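Local coordinates for protein major pollen allergen Jun a 1 (Juniperus ashei, PDB 1PXZ) that cleaves pectate, a polymer of galacturonic acid, by elimination, with low pectate lyase activity, and is the major allergen of cedar pollen, at residues Y41-T46 / G56-G61; Y60-E65 / M82-A87. One frame throughout, in Å; residues are numbered along the deposited sequence.

Contact 1 (Y41-T46 / G56-G61); sequences YTVTST and GTLRYG
At one end of the parallel beta-helix, strand 39-43 and the turn after it pack against the start of helix 58-63, where Tyr41 meets Gly56, the N-cap residue Thr57 and Gly61. The phenol, carried there with CG anti to the backbone N (chi1 176°), ends between two backbone groups: Tyr41 OH donates to Thr57 O at 2.7 Å and accepts from Gly56 N at 2.8 Å, the latter bent to 134° at the hydrogen. Gly61 CA sits over one ring face, a CH-pi contact 3.7 Å from the centroid of the Tyr41 ring, where a glycine without a side chain lets the helix come close. The Tyr60 side chain crosses that of Tyr41 at about a right angle. Beyond the strand, Gly56 O takes two donors: Thr44 N in the carbonyl plane on a lone pair, at 2.9 Å, and Ser45 N from above that plane, at 3.2 Å. A water links Ser45 O to Leu58 N, while Val43 CG2 packs on Leu58 CD1 at 4.1 Å. One phenol thus serves main-chain groups of Thr57 and Gly56 as donor and acceptor; these bonds fix where the hydroxyl sits, and Gly61 CA limits how the ring turns.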
ATOM      1  N   TYR A  41      -3.388  -7.465 -21.262  1.00  9.76           N
ATOM      2  CA  TYR A  41      -4.773  -7.909 -21.154  1.00 10.08           C
ATOM      3  C   TYR A  41      -5.659  -6.675 -21.030  1.00 12.39           C
ATOM      4  O   TYR A  41      -5.481  -5.845 -20.128  1.00  8.53           O
ATOM      5  CB  TYR A  41      -4.988  -8.859 -19.960  1.00 11.16           C
ATOM      6  CG  TYR A  41      -6.447  -9.260 -19.758  1.00 13.90           C
ATOM      7  CD1 TYR A  41      -6.973 -10.373 -20.402  1.00 14.68           C
ATOM      8  CD2 TYR A  41      -7.309  -8.548 -18.930  1.00 16.09           C
ATOM      9  CE1 TYR A  41      -8.302 -10.722 -20.205  1.00 13.93           C
ATOM     10  CE2 TYR A  41      -8.629  -8.871 -18.727  1.00 11.89           C
ATOM     11  CZ  TYR A  41      -9.125  -9.986 -19.388  1.00 16.55           C
ATOM     12  OH  TYR A  41     -10.445 -10.298 -19.166  1.00 13.69           O
ATOM     13  N   THR A  42      -6.676  -6.550 -21.881  1.00 11.23           N
ATOM     14  CA  THR A  42      -7.499  -5.345 -21.799  1.00  9.54           C
ATOM     15  C   THR A  42      -8.864  -5.667 -21.213  1.00 13.79           C
ATOM     16  O   THR A  42      -9.528  -6.600 -21.686  1.00 12.72           O
ATOM     17  CB  THR A  42      -7.676  -4.673 -23.185  1.00 13.99           C
ATOM     18  OG1 THR A  42      -6.388  -4.328 -23.720  1.00 15.23           O
ATOM     19  CG2 THR A  42      -8.504  -3.402 -23.039  1.00 12.00           C
ATOM     20  N   VAL A  43      -9.247  -4.905 -20.202  1.00  7.75           N
ATOM     21  CA  VAL A  43     -10.585  -4.978 -19.633  1.00  6.30           C
ATOM     22  C   VAL A  43     -11.523  -4.172 -20.533  1.00 13.11           C
ATOM     23  O   VAL A  43     -11.329  -2.960 -20.661  1.00 11.58           O
ATOM     24  CB  VAL A  43     -10.674  -4.450 -18.184  1.00 11.99           C
ATOM     25  CG1 VAL A  43     -12.105  -4.546 -17.688  1.00  8.36           C
ATOM     26  CG2 VAL A  43      -9.717  -5.233 -17.294  1.00 12.39           C
ATOM     27  N   THR A  44     -12.476  -4.891 -21.140  1.00 11.76           N
ATOM     28  CA  THR A  44     -13.430  -4.224 -22.022  1.00 17.51           C
ATOM     29  C   THR A  44     -14.831  -4.205 -21.426  1.00 19.42           C
ATOM     30  O   THR A  44     -15.705  -3.581 -21.995  1.00 14.86           O
ATOM     31  CB  THR A  44     -13.480  -4.928 -23.394  1.00 10.98           C
ATOM     32  OG1 THR A  44     -13.788  -6.314 -23.174  1.00 14.97           O
ATOM     33  CG2 THR A  44     -12.096  -4.859 -24.011  1.00 14.84           C
ATOM     34  N   SER A  45     -15.045  -4.872 -20.303  1.00 11.66           N
ATOM     35  CA  SER A  45     -16.364  -4.973 -19.695  1.00 11.56           C
ATOM     36  C   SER A  45     -16.321  -4.709 -18.195  1.00 16.80           C
ATOM     37  O   SER A  45     -15.329  -5.082 -17.555  1.00 11.84           O
ATOM     38  CB  SER A  45     -16.926  -6.381 -19.908  1.00 12.40           C
ATOM     39  OG  SER A  45     -18.047  -6.575 -19.082  1.00 13.86           O
ATOM     40  N   THR A  46     -17.385  -4.112 -17.671  1.00 11.83           N
ATOM     41  CA  THR A  46     -17.430  -3.812 -16.239  1.00 11.32           C
ATOM     42  C   THR A  46     -18.099  -4.922 -15.457  1.00 21.14           C
ATOM     43  O   THR A  46     -18.305  -4.787 -14.250  1.00 15.32           O
ATOM     44  CB  THR A  46     -18.186  -2.495 -15.991  1.00 22.34           C
ATOM     45  OG1 THR A  46     -19.529  -2.641 -16.480  1.00 17.96           O
ATOM     46  CG2 THR A  46     -17.551  -1.359 -16.780  1.00 20.32           C
ATOM     47  N   GLY A  56     -12.567 -10.622 -20.985  1.00 13.51           N
ATOM     48  CA  GLY A  56     -12.918  -9.219 -21.124  1.00  9.86           C
ATOM     49  C   GLY A  56     -13.182  -8.565 -19.781  1.00 11.20           C
ATOM     50  O   GLY A  56     -13.165  -7.335 -19.706  1.00 12.75           O
ATOM     51  N   THR A  57     -13.445  -9.343 -18.739  1.00  9.83           N
ATOM     52  CA  THR A  57     -13.735  -8.720 -17.445  1.00  9.75           C
ATOM     53  C   THR A  57     -12.469  -8.625 -16.608  1.00 11.98           C
ATOM     54  O   THR A  57     -11.468  -9.283 -16.915  1.00 10.36           O
ATOM     55  CB  THR A  57     -14.779  -9.495 -16.610  1.00 11.45           C
ATOM     56  OG1 THR A  57     -14.325 -10.844 -16.444  1.00 10.91           O
ATOM     57  CG2 THR A  57     -16.115  -9.493 -17.346  1.00  7.66           C
ATOM     58  N   LEU A  58     -12.537  -7.826 -15.543  1.00  9.75           N
ATOM     59  CA  LEU A  58     -11.350  -7.675 -14.689  1.00  8.90           C
ATOM     60  C   LEU A  58     -11.024  -8.975 -13.985  1.00 10.13           C
ATOM     61  O   LEU A  58      -9.871  -9.420 -13.878  1.00 10.75           O
ATOM     62  CB  LEU A  58     -11.625  -6.530 -13.705  1.00 10.37           C
ATOM     63  CG  LEU A  58     -10.551  -6.336 -12.629  1.00 10.61           C
ATOM     64  CD1 LEU A  58      -9.203  -6.088 -13.281  1.00  9.27           C
ATOM     65  CD2 LEU A  58     -10.939  -5.188 -11.695  1.00 10.37           C
ATOM     66  N   ARG A  59     -12.054  -9.666 -13.457  1.00  6.79           N
ATOM     67  CA  ARG A  59     -11.762 -10.881 -12.695  1.00  6.59           C
ATOM     68  C   ARG A  59     -11.177 -11.965 -13.581  1.00  9.96           C
ATOM     69  O   ARG A  59     -10.301 -12.707 -13.147  1.00 12.09           O
ATOM     70  CB  ARG A  59     -12.996 -11.418 -11.972  1.00 10.66           C
ATOM     71  CG  ARG A  59     -12.697 -12.624 -11.067  1.00 11.14           C
ATOM     72  CD  ARG A  59     -14.019 -13.102 -10.458  1.00 11.02           C
ATOM     73  NE  ARG A  59     -14.676 -12.060  -9.667  1.00  9.65           N
ATOM     74  CZ  ARG A  59     -14.450 -11.869  -8.376  1.00 12.66           C
ATOM     75  NH1 ARG A  59     -13.587 -12.627  -7.702  1.00  9.20           N
ATOM     76  NH2 ARG A  59     -15.098 -10.906  -7.746  1.00 13.21           N
ATOM     77  N   TYR A  60     -11.633 -12.081 -14.830  1.00 11.92           N
ATOM     78  CA  TYR A  60     -10.969 -13.070 -15.695  1.00  8.31           C
ATOM     79  C   TYR A  60      -9.487 -12.779 -15.822  1.00  5.33           C
ATOM     80  O   TYR A  60      -8.633 -13.640 -15.691  1.00 11.79           O
ATOM     81  CB  TYR A  60     -11.629 -13.043 -17.077  1.00  9.47           C
ATOM     82  CG  TYR A  60     -11.089 -14.058 -18.070  1.00 10.84           C
ATOM     83  CD1 TYR A  60     -11.647 -15.328 -18.162  1.00 21.52           C
ATOM     84  CD2 TYR A  60     -10.035 -13.747 -18.919  1.00 14.89           C
ATOM     85  CE1 TYR A  60     -11.169 -16.273 -19.066  1.00 20.57           C
ATOM     86  CE2 TYR A  60      -9.551 -14.679 -19.819  1.00 12.58           C
ATOM     87  CZ  TYR A  60     -10.118 -15.929 -19.890  1.00 20.54           C
ATOM     88  OH  TYR A  60      -9.605 -16.824 -20.806  1.00 20.74           O
ATOM     89  N   GLY A  61      -9.093 -11.550 -16.144  1.00  7.42           N
ATOM     90  CA  GLY A  61      -7.646 -11.394 -16.315  1.00  8.54           C
ATOM     91  C   GLY A  61      -6.902 -11.554 -15.003  1.00  8.68           C
ATOM     92  O   GLY A  61      -5.796 -12.104 -14.955  1.00 10.76           O
TER
HETATM   93  O   HOH W   1     -14.862  -6.182 -15.186  1.00 14.26           O

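Contact 2 (Y60-E65 / M82-A87); sequences YGATRE and MPLYVA
Ala62 and Ala87, two small residues whose CB atoms each point at the opposite segment, carry most of this buried contact. Its single direct hydrogen bond across runs from Ala87 N to Ala62 O, at 2.9 Å and nearly straight (171°), the donor lying almost on the line of the carbonyl bond. The methyl of Ala87 touches two carbonyl oxygens, with CB 3.4 Å from Ala62 O and 3.5 Å from Arg64 O. Ala62 CB in turn rests on Leu84 CD1 at 4.0 Å, with Val86 CG2 a little farther off. Thr63 adds its methyl: CG2 lies 3.7 Å from Tyr85 O, while OG1 turns to Arg59 O and to Arg64. Arg64 folds back over the Tyr60 ring, NE above its centre, and is fixed by bonds from NE to Tyr60 O and from NH2, in the guanidinium plane, to Thr63 OG1. The C-terminal part of helix 58-63 rests on the residues after strand 84-85, with Leu84 of the strand against Ala62 CB; that strand is an outermost one of its parallel sheet, paired with strand 108-111, and Thr63 and Arg64 also pack on Leu135 of strand 132-137.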
ATOM      1  N   TYR A  60     -11.633 -12.081 -14.830  1.00 11.92           N
ATOM      2  CA  TYR A  60     -10.969 -13.070 -15.695  1.00  8.31           C
ATOM      3  C   TYR A  60      -9.487 -12.779 -15.822  1.00  5.33           C
ATOM      4  O   TYR A  60      -8.633 -13.640 -15.691  1.00 11.79           O
ATOM      5  CB  TYR A  60     -11.629 -13.043 -17.077  1.00  9.47           C
ATOM      6  CG  TYR A  60     -11.089 -14.058 -18.070  1.00 10.84           C
ATOM      7  CD1 TYR A  60     -11.647 -15.328 -18.162  1.00 21.52           C
ATOM      8  CD2 TYR A  60     -10.035 -13.747 -18.919  1.00 14.89           C
ATOM      9  CE1 TYR A  60     -11.169 -16.273 -19.066  1.00 20.57           C
ATOM     10  CE2 TYR A  60      -9.551 -14.679 -19.819  1.00 12.58           C
ATOM     11  CZ  TYR A  60     -10.118 -15.929 -19.890  1.00 20.54           C
ATOM     12  OH  TYR A  60      -9.605 -16.824 -20.806  1.00 20.74           O
ATOM     13  N   GLY A  61      -9.093 -11.550 -16.144  1.00  7.42           N
ATOM     14  CA  GLY A  61      -7.646 -11.394 -16.315  1.00  8.54           C
ATOM     15  C   GLY A  61      -6.902 -11.554 -15.003  1.00  8.68           C
ATOM     16  O   GLY A  61      -5.796 -12.104 -14.955  1.00 10.76           O
ATOM     17  N   ALA A  62      -7.499 -11.065 -13.915  1.00  8.59           N
ATOM     18  CA  ALA A  62      -6.798 -11.096 -12.621  1.00  9.53           C
ATOM     19  C   ALA A  62      -6.612 -12.506 -12.097  1.00 12.38           C
ATOM     20  O   ALA A  62      -5.724 -12.765 -11.291  1.00  9.37           O
ATOM     21  CB  ALA A  62      -7.563 -10.248 -11.614  1.00  8.64           C
ATOM     22  N   THR A  63      -7.434 -13.480 -12.529  1.00 11.32           N
ATOM     23  CA  THR A  63      -7.306 -14.820 -11.985  1.00  9.13           C
ATOM     24  C   THR A  63      -6.520 -15.771 -12.889  1.00 10.21           C
ATOM     25  O   THR A  63      -6.367 -16.947 -12.529  1.00 11.79           O
ATOM     26  CB  THR A  63      -8.696 -15.467 -11.744  1.00  9.29           C
ATOM     27  OG1 THR A  63      -9.464 -15.349 -12.950  1.00  9.75           O
ATOM     28  CG2 THR A  63      -9.446 -14.723 -10.647  1.00 10.58           C
ATOM     29  N   ARG A  64      -6.036 -15.309 -14.038  1.00 10.16           N
ATOM     30  CA  ARG A  64      -5.324 -16.259 -14.896  1.00  9.14           C
ATOM     31  C   ARG A  64      -4.022 -16.683 -14.234  1.00 21.52           C
ATOM     32  O   ARG A  64      -3.387 -15.939 -13.477  1.00 13.92           O
ATOM     33  CB  ARG A  64      -5.030 -15.672 -16.276  1.00 13.28           C
ATOM     34  CG  ARG A  64      -6.218 -15.369 -17.158  1.00 13.88           C
ATOM     35  CD  ARG A  64      -7.193 -16.522 -17.373  1.00 11.19           C
ATOM     36  NE  ARG A  64      -8.176 -16.532 -16.287  1.00 11.45           N
ATOM     37  CZ  ARG A  64      -9.104 -17.461 -16.095  1.00 19.90           C
ATOM     38  NH1 ARG A  64      -9.236 -18.507 -16.912  1.00 12.36           N
ATOM     39  NH2 ARG A  64      -9.929 -17.353 -15.062  1.00 11.90           N
ATOM     40  N   GLU A  65      -3.569 -17.910 -14.525  1.00 17.25           N
ATOM     41  CA  GLU A  65      -2.255 -18.308 -14.022  1.00 19.79           C
ATOM     42  C   GLU A  65      -1.151 -17.620 -14.810  1.00 15.14           C
ATOM     43  O   GLU A  65      -0.109 -17.271 -14.255  1.00 20.00           O
ATOM     44  CB  GLU A  65      -2.085 -19.831 -14.082  1.00 36.89           C
ATOM     45  CG  GLU A  65      -2.351 -20.546 -12.768  1.00 59.97           C
ATOM     46  CD  GLU A  65      -2.947 -19.693 -11.663  1.00 68.10           C
ATOM     47  OE1 GLU A  65      -4.187 -19.453 -11.659  1.00 32.31           O
ATOM     48  OE2 GLU A  65      -2.144 -19.275 -10.784  1.00 49.16           O
ATOM     49  N   MET A  82     -18.048 -10.068  -5.331  1.00  9.42           N
ATOM     50  CA  MET A  82     -17.351 -10.792  -4.283  1.00  9.24           C
ATOM     51  C   MET A  82     -15.907 -10.288  -4.193  1.00 10.56           C
ATOM     52  O   MET A  82     -15.476  -9.605  -5.125  1.00 11.80           O
ATOM     53  CB  MET A  82     -17.361 -12.297  -4.564  1.00 12.81           C
ATOM     54  CG  MET A  82     -18.753 -12.924  -4.447  1.00 14.62           C
ATOM     55  SD  MET A  82     -19.382 -12.973  -2.761  1.00 20.38           S
ATOM     56  CE  MET A  82     -18.341 -14.251  -2.051  1.00 12.33           C
ATOM     57  N   PRO A  83     -15.176 -10.596  -3.142  1.00 10.79           N
ATOM     58  CA  PRO A  83     -13.755 -10.198  -3.103  1.00 13.58           C
ATOM     59  C   PRO A  83     -13.018 -10.643  -4.363  1.00 12.11           C
ATOM     60  O   PRO A  83     -13.232 -11.743  -4.869  1.00 11.00           O
ATOM     61  CB  PRO A  83     -13.237 -10.982  -1.893  1.00 14.73           C
ATOM     62  CG  PRO A  83     -14.433 -11.073  -0.990  1.00 14.05           C
ATOM     63  CD  PRO A  83     -15.591 -11.330  -1.936  1.00 11.63           C
ATOM     64  N   LEU A  84     -12.190  -9.789  -4.939  1.00  9.82           N
ATOM     65  CA  LEU A  84     -11.435 -10.177  -6.121  1.00  6.82           C
ATOM     66  C   LEU A  84     -10.059 -10.653  -5.677  1.00 10.98           C
ATOM     67  O   LEU A  84      -9.284  -9.810  -5.215  1.00 11.88           O
ATOM     68  CB  LEU A  84     -11.286  -8.997  -7.063  1.00  7.50           C
ATOM     69  CG  LEU A  84     -10.305  -9.174  -8.223  1.00 10.21           C
ATOM     70  CD1 LEU A  84     -10.598 -10.448  -9.001  1.00 13.28           C
ATOM     71  CD2 LEU A  84     -10.356  -7.954  -9.135  1.00 18.56           C
ATOM     72  N   TYR A  85      -9.812 -11.946  -5.821  1.00  9.87           N
ATOM     73  CA  TYR A  85      -8.478 -12.476  -5.571  1.00 11.90           C
ATOM     74  C   TYR A  85      -7.628 -12.326  -6.826  1.00 15.78           C
ATOM     75  O   TYR A  85      -8.025 -12.774  -7.905  1.00 13.40           O
ATOM     76  CB  TYR A  85      -8.590 -13.940  -5.148  1.00 14.36           C
ATOM     77  CG  TYR A  85      -9.051 -13.997  -3.713  1.00 12.00           C
ATOM     78  CD1 TYR A  85      -8.111 -13.932  -2.694  1.00 11.07           C
ATOM     79  CD2 TYR A  85     -10.401 -14.107  -3.422  1.00 13.59           C
ATOM     80  CE1 TYR A  85      -8.508 -13.981  -1.373  1.00 15.88           C
ATOM     81  CE2 TYR A  85     -10.796 -14.154  -2.097  1.00 18.16           C
ATOM     82  CZ  TYR A  85      -9.856 -14.092  -1.093  1.00 21.21           C
ATOM     83  OH  TYR A  85     -10.257 -14.140   0.226  1.00 29.80           O
ATOM     84  N   VAL A  86      -6.486 -11.677  -6.668  1.00 11.34           N
ATOM     85  CA  VAL A  86      -5.582 -11.365  -7.763  1.00  8.60           C
ATOM     86  C   VAL A  86      -4.431 -12.374  -7.760  1.00 13.22           C
ATOM     87  O   VAL A  86      -3.688 -12.487  -6.771  1.00 14.21           O
ATOM     88  CB  VAL A  86      -5.011  -9.939  -7.692  1.00  9.54           C
ATOM     89  CG1 VAL A  86      -4.032  -9.711  -8.851  1.00 12.21           C
ATOM     90  CG2 VAL A  86      -6.081  -8.853  -7.734  1.00 10.31           C
ATOM     91  N   ALA A  87      -4.241 -13.127  -8.828  1.00  8.49           N
ATOM     92  CA  ALA A  87      -3.192 -14.142  -8.893  1.00 10.20           C
ATOM     93  C   ALA A  87      -1.802 -13.535  -8.918  1.00  9.58           C
ATOM     94  O   ALA A  87      -1.577 -12.332  -9.088  1.00 12.56           O
ATOM     95  CB  ALA A  87      -3.464 -15.005 -10.134  1.00 13.56           C
TER

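Both contacts hold helix 58-63 at the end of the beta-helix, contact 1 by its first turn on strand 39-43, contact 2 by its C-terminal part on strand 84-85 and the residues after it, with centres about 10 Å apart. Contact 1 is the larger and only partly buried, and it is richer in hydrogen bonds: a phenol, a shared carbonyl and a water join main-chain groups of both segments. Contact 2 is buried, with small methyls and leucine around one backbone bond, some of the methyls meeting carbonyl oxygens. The two touch through Leu58 on Leu84 and through Arg59, whose NH2 and NH1 probably bond to Met82 O and Pro83 O, tying the helix to the residues just before strand 84-85.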